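Local structure of probable LRR receptor-like serine/threonine-protein kinase At4g26540 (Arabidopsis thaliana, 5HZ0) at residues 422-436 against 444-458. The protein acts as a plasma-membrane receptor kinase whose extracellular leucine-rich repeat domain, the part described here, binds RGF peptide hormones that maintain the root stem cell niche. The protein carries 5 engineered substitutions. Numbering follows the deposited sequence.
Sequences KNLNFVDISENRLVG and GCESLEFLDLHTNSL
The rings of F426 and F450 lie one over the other in an offset stack, centroids 3.8 Å apart and planes 11° from parallel. CE2 of F426 sits over the centre of the F450 ring, whose edge meets V427 O in plane. Both side chains run CG anti to the backbone N, which turns the two rings the same way off neighbouring strands. Outside the pair, R402 makes a cation-pi contact with F426, and F473 stacks with F450. With F450 cut back to an alanine, F426 would probably lose its stacking partner and the aromatic run toward F473 would be broken. The H454 ring carries CB of S430 over one face, 3.5 Å from its centroid in a CH-pi contact, and at its edge, in plane, T455 OG1, which is hydrogen-bonded to D478. Segments 422-436 and 444-458 are adjacent coils of a leucine-rich repeat solenoid, with strands 426-428 and 450-452 parallel in its continuous row of short strands. V427 N donates to F450 O, and V427 O accepts from D452 N at 2.9 Å. On the face away from the phenylalanines, CG1 of V427 presses on CD1 of L451 and CD1 of L448. The D428 and D452 carboxylates lie side by side, planes 4° apart, with D428 OD1 3.7 Å from D452 OD2; their like charges are probably eased by R404, which salt-bridges D428 OD2, and by H454 ND1, which reaches D452 OD1 at 2.6 Å on the syn lone pair. D428 OD1 accepts from S430 N, in an Asx turn, and from S430 OG. Further along, N456 ND2 turns back to L453 O and bonds weakly to I429 O, as in the asparagine ladder of such repeats. N425 ND2 donates almost straight to E449 OE1 (3.0 Å), from above the carboxylate plane.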
ATOM      1  N   LYS A 422       6.408 -12.992 -21.421  1.00 14.02           N
ATOM      2  CA  LYS A 422       6.222 -11.717 -22.107  1.00  9.64           C
ATOM      3  C   LYS A 422       5.642 -10.606 -21.238  1.00 10.97           C
ATOM      4  O   LYS A 422       5.646  -9.440 -21.641  1.00 11.99           O
ATOM      5  CB  LYS A 422       5.340 -11.920 -23.351  1.00  7.76           C
ATOM      6  CG  LYS A 422       5.759 -13.101 -24.212  1.00  8.02           C
ATOM      7  CD  LYS A 422       7.070 -12.845 -24.940  1.00 15.44           C
ATOM      8  CE  LYS A 422       7.736 -14.162 -25.359  1.00 16.93           C
ATOM      9  NZ  LYS A 422       8.938 -13.974 -26.253  1.00 12.28           N
ATOM     10  N   ASN A 423       5.113 -10.950 -20.069  1.00  6.50           N
ATOM     11  CA  ASN A 423       4.630  -9.913 -19.157  1.00  9.92           C
ATOM     12  C   ASN A 423       5.591  -9.565 -18.005  1.00 13.34           C
ATOM     13  O   ASN A 423       5.320  -8.647 -17.236  1.00 13.83           O
ATOM     14  CB  ASN A 423       3.249 -10.260 -18.598  1.00  6.06           C
ATOM     15  CG  ASN A 423       2.260 -10.674 -19.685  1.00 26.57           C
ATOM     16  OD1 ASN A 423       1.886 -11.847 -19.784  1.00 26.91           O
ATOM     17  ND2 ASN A 423       1.822  -9.712 -20.493  1.00 22.27           N
ATOM     18  N   LEU A 424       6.714 -10.281 -17.907  1.00 13.57           N
ATOM     19  CA  LEU A 424       7.573 -10.163 -16.748  1.00 12.32           C
ATOM     20  C   LEU A 424       8.208  -8.771 -16.781  1.00 15.67           C
ATOM     21  O   LEU A 424       8.931  -8.427 -17.708  1.00 14.81           O
ATOM     22  CB  LEU A 424       8.648 -11.243 -16.837  1.00 16.31           C
ATOM     23  CG  LEU A 424       9.615 -11.506 -15.684  1.00 17.43           C
ATOM     24  CD1 LEU A 424       8.872 -11.668 -14.356  1.00  4.37           C
ATOM     25  CD2 LEU A 424      10.406 -12.761 -16.030  1.00  4.82           C
ATOM     26  N   ASN A 425       7.868  -7.965 -15.780  1.00  5.38           N
ATOM     27  CA  ASN A 425       8.333  -6.601 -15.673  1.00  5.59           C
ATOM     28  C   ASN A 425       9.620  -6.431 -14.882  1.00 11.09           C
ATOM     29  O   ASN A 425      10.515  -5.687 -15.257  1.00  7.67           O
ATOM     30  CB  ASN A 425       7.251  -5.728 -15.058  1.00 17.05           C
ATOM     31  CG  ASN A 425       7.650  -4.288 -15.016  1.00 24.30           C
ATOM     32  OD1 ASN A 425       7.939  -3.736 -13.957  1.00 23.01           O
ATOM     33  ND2 ASN A 425       7.700  -3.665 -16.182  1.00 34.58           N
ATOM     34  N   PHE A 426       9.661  -7.146 -13.768  1.00 11.84           N
ATOM     35  CA  PHE A 426      10.569  -6.874 -12.682  1.00  7.80           C
ATOM     36  C   PHE A 426      11.100  -8.219 -12.230  1.00  7.42           C
ATOM     37  O   PHE A 426      10.333  -9.100 -11.837  1.00  5.80           O
ATOM     38  CB  PHE A 426       9.810  -6.206 -11.530  1.00  4.36           C
ATOM     39  CG  PHE A 426      10.676  -5.827 -10.375  1.00  4.10           C
ATOM     40  CD1 PHE A 426      11.157  -6.792  -9.509  1.00 10.67           C
ATOM     41  CD2 PHE A 426      11.019  -4.491 -10.149  1.00  4.30           C
ATOM     42  CE1 PHE A 426      11.970  -6.446  -8.439  1.00  9.91           C
ATOM     43  CE2 PHE A 426      11.825  -4.134  -9.076  1.00  4.08           C
ATOM     44  CZ  PHE A 426      12.297  -5.114  -8.224  1.00  9.04           C
ATOM     45  N   VAL A 427      12.418  -8.366 -12.267  1.00  4.20           N
ATOM     46  CA  VAL A 427      13.066  -9.598 -11.861  1.00 16.15           C
ATOM     47  C   VAL A 427      14.302  -9.307 -10.962  1.00 13.04           C
ATOM     48  O   VAL A 427      15.249  -8.618 -11.362  1.00 12.42           O
ATOM     49  CB  VAL A 427      13.420 -10.428 -13.123  1.00 20.18           C
ATOM     50  CG1 VAL A 427      14.208  -9.593 -14.042  1.00 28.43           C
ATOM     51  CG2 VAL A 427      14.173 -11.663 -12.766  1.00 19.29           C
ATOM     52  N   ASP A 428      14.263  -9.812  -9.734  1.00  9.25           N
ATOM     53  CA  ASP A 428      15.380  -9.698  -8.818  1.00  6.53           C
ATOM     54  C   ASP A 428      15.817 -11.105  -8.408  1.00  4.55           C
ATOM     55  O   ASP A 428      15.095 -11.796  -7.669  1.00  5.95           O
ATOM     56  CB  ASP A 428      14.939  -8.891  -7.585  1.00  9.80           C
ATOM     57  CG  ASP A 428      16.094  -8.528  -6.688  1.00 13.38           C
ATOM     58  OD1 ASP A 428      17.216  -8.981  -6.992  1.00 13.69           O
ATOM     59  OD2 ASP A 428      15.883  -7.804  -5.682  1.00 16.18           O
ATOM     60  N   ILE A 429      16.962 -11.537  -8.943  1.00  3.86           N
ATOM     61  CA  ILE A 429      17.682 -12.768  -8.546  1.00  8.62           C
ATOM     62  C   ILE A 429      19.004 -12.555  -7.754  1.00 11.35           C
ATOM     63  O   ILE A 429      19.826 -13.474  -7.588  1.00 11.30           O
ATOM     64  CB  ILE A 429      17.742 -13.827  -9.695  1.00 11.66           C
ATOM     65  CG1 ILE A 429      16.392 -13.892 -10.428  1.00 13.40           C
ATOM     66  CG2 ILE A 429      18.173 -15.215  -9.150  1.00 43.92           C
ATOM     67  CD1 ILE A 429      16.537 -14.421 -11.875  1.00 23.05           C
ATOM     68  N   SER A 430      19.240 -11.322  -7.317  1.00  7.61           N
ATOM     69  CA  SER A 430      20.518 -10.994  -6.703  1.00  5.25           C
ATOM     70  C   SER A 430      20.780 -11.831  -5.449  1.00 10.92           C
ATOM     71  O   SER A 430      19.857 -12.418  -4.881  1.00  2.31           O
ATOM     72  CB  SER A 430      20.587  -9.508  -6.360  1.00  6.16           C
ATOM     73  OG  SER A 430      19.492  -9.129  -5.562  1.00  3.42           O
ATOM     74  N   GLU A 431      22.054 -11.933  -5.075  1.00  2.48           N
ATOM     75  CA  GLU A 431      22.470 -12.642  -3.862  1.00  2.26           C
ATOM     76  C   GLU A 431      22.068 -14.106  -3.857  1.00  5.61           C
ATOM     77  O   GLU A 431      21.288 -14.560  -3.021  1.00  5.90           O
ATOM     78  CB  GLU A 431      21.958 -11.936  -2.606  1.00  2.01           C
ATOM     79  CG  GLU A 431      22.560 -10.560  -2.379  1.00 13.17           C
ATOM     80  CD  GLU A 431      22.214 -10.014  -1.011  1.00 24.73           C
ATOM     81  OE1 GLU A 431      23.135  -9.725  -0.218  1.00 36.96           O
ATOM     82  OE2 GLU A 431      21.011  -9.877  -0.724  1.00 25.85           O
ATOM     83  N   ASN A 432      22.643 -14.835  -4.802  1.00  2.46           N
ATOM     84  CA  ASN A 432      22.496 -16.268  -4.882  1.00  2.51           C
ATOM     85  C   ASN A 432      23.831 -16.811  -5.388  1.00  6.04           C
ATOM     86  O   ASN A 432      24.824 -16.108  -5.346  1.00 11.07           O
ATOM     87  CB  ASN A 432      21.320 -16.657  -5.804  1.00  2.61           C
ATOM     88  CG  ASN A 432      19.948 -16.469  -5.135  1.00  7.22           C
ATOM     89  OD1 ASN A 432      19.498 -17.316  -4.368  1.00  2.21           O
ATOM     90  ND2 ASN A 432      19.286 -15.359  -5.435  1.00  2.36           N
ATOM     91  N   ARG A 433      23.861 -18.085  -5.761  1.00  9.24           N
ATOM     92  CA  ARG A 433      25.020 -18.775  -6.341  1.00  3.16           C
ATOM     93  C   ARG A 433      24.982 -19.025  -7.851  1.00  3.50           C
ATOM     94  O   ARG A 433      25.579 -20.010  -8.317  1.00  5.05           O
ATOM     95  CB  ARG A 433      25.301 -20.072  -5.610  1.00 20.41           C
ATOM     96  CG  ARG A 433      25.109 -19.942  -4.140  1.00 19.14           C
ATOM     97  CD  ARG A 433      26.260 -19.238  -3.473  1.00 21.97           C
ATOM     98  NE  ARG A 433      26.488 -19.887  -2.185  1.00 33.42           N
ATOM     99  CZ  ARG A 433      25.919 -19.506  -1.048  1.00 34.86           C
ATOM    100  NH1 ARG A 433      25.106 -18.452  -1.036  1.00 35.50           N
ATOM    101  NH2 ARG A 433      26.170 -20.170   0.076  1.00 30.88           N
ATOM    102  N   LEU A 434      24.132 -18.310  -8.576  1.00  5.89           N
ATOM    103  CA  LEU A 434      23.970 -18.546 -10.017  1.00  9.63           C
ATOM    104  C   LEU A 434      25.276 -18.552 -10.792  1.00 13.19           C
ATOM    105  O   LEU A 434      26.183 -17.776 -10.507  1.00 18.99           O
ATOM    106  CB  LEU A 434      23.102 -17.463 -10.632  1.00  3.89           C
ATOM    107  CG  LEU A 434      21.741 -17.249  -9.996  1.00 10.10           C
ATOM    108  CD1 LEU A 434      20.998 -16.219 -10.806  1.00  6.16           C
ATOM    109  CD2 LEU A 434      20.998 -18.573  -9.939  1.00  4.80           C
ATOM    110  N   VAL A 435      25.363 -19.417 -11.793  1.00 14.77           N
ATOM    111  CA  VAL A 435      26.579 -19.495 -12.581  1.00  4.87           C
ATOM    112  C   VAL A 435      26.307 -19.377 -14.066  1.00  9.30           C
ATOM    113  O   VAL A 435      25.189 -19.076 -14.481  1.00 14.93           O
ATOM    114  CB  VAL A 435      27.367 -20.775 -12.275  1.00 10.23           C
ATOM    115  CG1 VAL A 435      27.963 -20.709 -10.850  1.00  4.68           C
ATOM    116  CG2 VAL A 435      26.476 -22.003 -12.448  1.00  5.09           C
ATOM    117  N   GLY A 436      27.357 -19.580 -14.857  1.00  9.40           N
ATOM    118  CA  GLY A 436      27.280 -19.475 -16.298  1.00  6.05           C
ATOM    119  C   GLY A 436      26.914 -18.095 -16.798  1.00 19.87           C
ATOM    120  O   GLY A 436      26.949 -17.111 -16.064  1.00 24.33           O
ATOM    121  N   GLY A 444      13.974 -12.118 -25.069  1.00 21.78           N
ATOM    122  CA  GLY A 444      12.574 -12.363 -25.324  1.00 22.40           C
ATOM    123  C   GLY A 444      11.613 -11.833 -24.279  1.00 24.59           C
ATOM    124  O   GLY A 444      10.396 -11.947 -24.452  1.00 20.72           O
ATOM    125  N   CYS A 445      12.116 -11.245 -23.197  1.00 25.85           N
ATOM    126  CA  CYS A 445      11.173 -10.677 -22.256  1.00 24.71           C
ATOM    127  C   CYS A 445      10.999  -9.245 -22.707  1.00 28.24           C
ATOM    128  O   CYS A 445      11.776  -8.359 -22.333  1.00 24.74           O
ATOM    129  CB  CYS A 445      11.750 -10.687 -20.843  1.00 20.38           C
ATOM    130  SG  CYS A 445      12.403 -12.263 -20.277  1.00 18.96           S
ATOM    131  N   GLU A 446       9.902  -9.001 -23.414  1.00 27.26           N
ATOM    132  CA  GLU A 446       9.712  -7.745 -24.121  1.00 26.10           C
ATOM    133  C   GLU A 446       9.204  -6.659 -23.192  1.00 18.58           C
ATOM    134  O   GLU A 446       9.248  -5.478 -23.525  1.00 22.57           O
ATOM    135  CB  GLU A 446       8.733  -7.944 -25.273  1.00 35.01           C
ATOM    136  CG  GLU A 446       7.423  -8.605 -24.859  1.00 40.47           C
ATOM    137  CD  GLU A 446       6.517  -8.866 -26.045  1.00 49.91           C
ATOM    138  OE1 GLU A 446       6.015 -10.006 -26.183  1.00 53.15           O
ATOM    139  OE2 GLU A 446       6.309  -7.930 -26.846  1.00 53.48           O
ATOM    140  N   SER A 447       8.709  -7.073 -22.031  1.00 13.18           N
ATOM    141  CA  SER A 447       8.172  -6.154 -21.040  1.00 15.31           C
ATOM    142  C   SER A 447       9.157  -5.792 -19.931  1.00 13.59           C
ATOM    143  O   SER A 447       8.828  -4.996 -19.049  1.00 11.95           O
ATOM    144  CB  SER A 447       6.928  -6.764 -20.400  1.00 17.23           C
ATOM    145  OG  SER A 447       5.907  -6.928 -21.359  1.00 24.52           O
ATOM    146  N   LEU A 448      10.358  -6.360 -19.971  1.00  7.42           N
ATOM    147  CA  LEU A 448      11.205  -6.358 -18.782  1.00 12.28           C
ATOM    148  C   LEU A 448      11.828  -4.981 -18.565  1.00  7.22           C
ATOM    149  O   LEU A 448      12.576  -4.492 -19.407  1.00  7.79           O
ATOM    150  CB  LEU A 448      12.321  -7.380 -18.970  1.00  9.49           C
ATOM    151  CG  LEU A 448      13.267  -7.524 -17.797  1.00 14.47           C
ATOM    152  CD1 LEU A 448      12.440  -8.112 -16.660  1.00  9.47           C
ATOM    153  CD2 LEU A 448      14.483  -8.393 -18.156  1.00  6.15           C
ATOM    154  N   GLU A 449      11.457  -4.330 -17.467  1.00 11.16           N
ATOM    155  CA  GLU A 449      12.070  -3.052 -17.114  1.00 15.27           C
ATOM    156  C   GLU A 449      13.123  -3.050 -16.008  1.00  8.46           C
ATOM    157  O   GLU A 449      13.922  -2.139 -15.936  1.00  8.68           O
ATOM    158  CB  GLU A 449      10.982  -2.038 -16.800  1.00 16.15           C
ATOM    159  CG  GLU A 449      10.018  -1.896 -17.935  1.00 19.94           C
ATOM    160  CD  GLU A 449       9.015  -0.801 -17.702  1.00 31.19           C
ATOM    161  OE1 GLU A 449       8.409  -0.765 -16.604  1.00 27.86           O
ATOM    162  OE2 GLU A 449       8.841   0.027 -18.626  1.00 40.12           O
ATOM    163  N   PHE A 450      13.161  -4.090 -15.189  1.00  8.92           N
ATOM    164  CA  PHE A 450      14.043  -4.093 -14.026  1.00  9.67           C
ATOM    165  C   PHE A 450      14.714  -5.443 -13.930  1.00 12.62           C
ATOM    166  O   PHE A 450      14.037  -6.446 -13.718  1.00  4.94           O
ATOM    167  CB  PHE A 450      13.245  -3.818 -12.749  1.00 12.86           C
ATOM    168  CG  PHE A 450      14.072  -3.858 -11.470  1.00 22.12           C
ATOM    169  CD1 PHE A 450      14.506  -5.067 -10.933  1.00 21.45           C
ATOM    170  CD2 PHE A 450      14.391  -2.680 -10.782  1.00 22.58           C
ATOM    171  CE1 PHE A 450      15.250  -5.104  -9.758  1.00 20.84           C
ATOM    172  CE2 PHE A 450      15.134  -2.716  -9.594  1.00 12.62           C
ATOM    173  CZ  PHE A 450      15.561  -3.934  -9.086  1.00 12.84           C
ATOM    174  N   LEU A 451      16.042  -5.458 -14.051  1.00  7.97           N
ATOM    175  CA  LEU A 451      16.792  -6.697 -13.992  1.00  5.02           C
ATOM    176  C   LEU A 451      17.944  -6.552 -12.986  1.00 11.52           C
ATOM    177  O   LEU A 451      18.956  -5.869 -13.252  1.00 11.83           O
ATOM    178  CB  LEU A 451      17.308  -7.029 -15.396  1.00  5.43           C
ATOM    179  CG  LEU A 451      18.151  -8.280 -15.530  1.00  5.32           C
ATOM    180  CD1 LEU A 451      17.409  -9.495 -14.994  1.00  4.99           C
ATOM    181  CD2 LEU A 451      18.564  -8.484 -16.981  1.00  5.81           C
ATOM    182  N   ASP A 452      17.812  -7.248 -11.856  1.00  8.41           N
ATOM    183  CA  ASP A 452      18.829  -7.221 -10.819  1.00  4.06           C
ATOM    184  C   ASP A 452      19.431  -8.618 -10.649  1.00  8.28           C
ATOM    185  O   ASP A 452      18.812  -9.505 -10.058  1.00  9.77           O
ATOM    186  CB  ASP A 452      18.160  -6.807  -9.508  1.00 13.64           C
ATOM    187  CG  ASP A 452      19.146  -6.303  -8.455  1.00 13.08           C
ATOM    188  OD1 ASP A 452      20.375  -6.557  -8.557  1.00  3.59           O
ATOM    189  OD2 ASP A 452      18.651  -5.657  -7.506  1.00  8.54           O
ATOM    190  N   LEU A 453      20.642  -8.805 -11.165  1.00  4.03           N
ATOM    191  CA  LEU A 453      21.431 -10.038 -10.989  1.00  3.92           C
ATOM    192  C   LEU A 453      22.618  -9.979  -9.977  1.00 11.77           C
ATOM    193  O   LEU A 453      23.440 -10.896  -9.931  1.00  5.15           O
ATOM    194  CB  LEU A 453      21.876 -10.600 -12.345  1.00  8.27           C
ATOM    195  CG  LEU A 453      20.753 -10.837 -13.371  1.00  7.04           C
ATOM    196  CD1 LEU A 453      21.262 -11.554 -14.632  1.00  6.90           C
ATOM    197  CD2 LEU A 453      19.591 -11.589 -12.745  1.00  6.09           C
ATOM    198  N   HIS A 454      22.756  -8.883  -9.235  1.00  3.61           N
ATOM    199  CA  HIS A 454      23.989  -8.645  -8.469  1.00  8.79           C
ATOM    200  C   HIS A 454      24.354  -9.695  -7.402  1.00  5.86           C
ATOM    201  O   HIS A 454      23.484 -10.354  -6.851  1.00  6.86           O
ATOM    202  CB  HIS A 454      24.051  -7.207  -7.896  1.00  3.49           C
ATOM    203  CG  HIS A 454      23.280  -7.006  -6.627  1.00  6.97           C
ATOM    204  ND1 HIS A 454      22.060  -6.359  -6.591  1.00 12.72           N
ATOM    205  CD2 HIS A 454      23.570  -7.324  -5.346  1.00  2.88           C
ATOM    206  CE1 HIS A 454      21.628  -6.302  -5.347  1.00  4.37           C
ATOM    207  NE2 HIS A 454      22.525  -6.883  -4.568  1.00  2.71           N
ATOM    208  N   THR A 455      25.649  -9.858  -7.139  1.00  5.52           N
ATOM    209  CA  THR A 455      26.119 -10.828  -6.147  1.00  2.98           C
ATOM    210  C   THR A 455      25.735 -12.273  -6.494  1.00  4.41           C
ATOM    211  O   THR A 455      24.929 -12.929  -5.831  1.00  2.81           O
ATOM    212  CB  THR A 455      25.697 -10.428  -4.707  1.00 10.77           C
ATOM    213  OG1 THR A 455      26.190  -9.109  -4.438  1.00  6.98           O
ATOM    214  CG2 THR A 455      26.267 -11.391  -3.661  1.00  2.48           C
ATOM    215  N   ASN A 456      26.335 -12.746  -7.573  1.00  3.29           N
ATOM    216  CA  ASN A 456      26.272 -14.132  -7.961  1.00  3.39           C
ATOM    217  C   ASN A 456      27.616 -14.467  -8.561  1.00  9.67           C
ATOM    218  O   ASN A 456      28.559 -13.690  -8.466  1.00 11.13           O
ATOM    219  CB  ASN A 456      25.163 -14.354  -8.986  1.00  3.55           C
ATOM    220  CG  ASN A 456      23.786 -14.323  -8.362  1.00  6.82           C
ATOM    221  OD1 ASN A 456      23.388 -15.268  -7.691  1.00  3.46           O
ATOM    222  ND2 ASN A 456      23.055 -13.228  -8.566  1.00  3.29           N
ATOM    223  N   SER A 457      27.707 -15.652  -9.133  1.00 13.99           N
ATOM    224  CA  SER A 457      28.875 -16.106  -9.861  1.00  4.14           C
ATOM    225  C   SER A 457      28.744 -15.989 -11.373  1.00 10.05           C
ATOM    226  O   SER A 457      29.337 -16.781 -12.115  1.00  6.84           O
ATOM    227  CB  SER A 457      29.331 -17.464  -9.373  1.00 14.34           C
ATOM    228  OG  SER A 457      29.751 -17.312  -8.026  1.00 13.73           O
ATOM    229  N   LEU A 458      27.827 -15.146 -11.828  1.00  7.59           N
ATOM    230  CA  LEU A 458      27.613 -14.988 -13.269  1.00  8.31           C
ATOM    231  C   LEU A 458      28.918 -14.742 -14.023  1.00 16.08           C
ATOM    232  O   LEU A 458      29.779 -13.991 -13.566  1.00 27.67           O
ATOM    233  CB  LEU A 458      26.617 -13.858 -13.542  1.00  4.86           C
ATOM    234  CG  LEU A 458      25.203 -14.196 -13.077  1.00  4.61           C
ATOM    235  CD1 LEU A 458      24.246 -13.118 -13.494  1.00  4.67           C
ATOM    236  CD2 LEU A 458      24.814 -15.521 -13.685  1.00  4.78           C
TER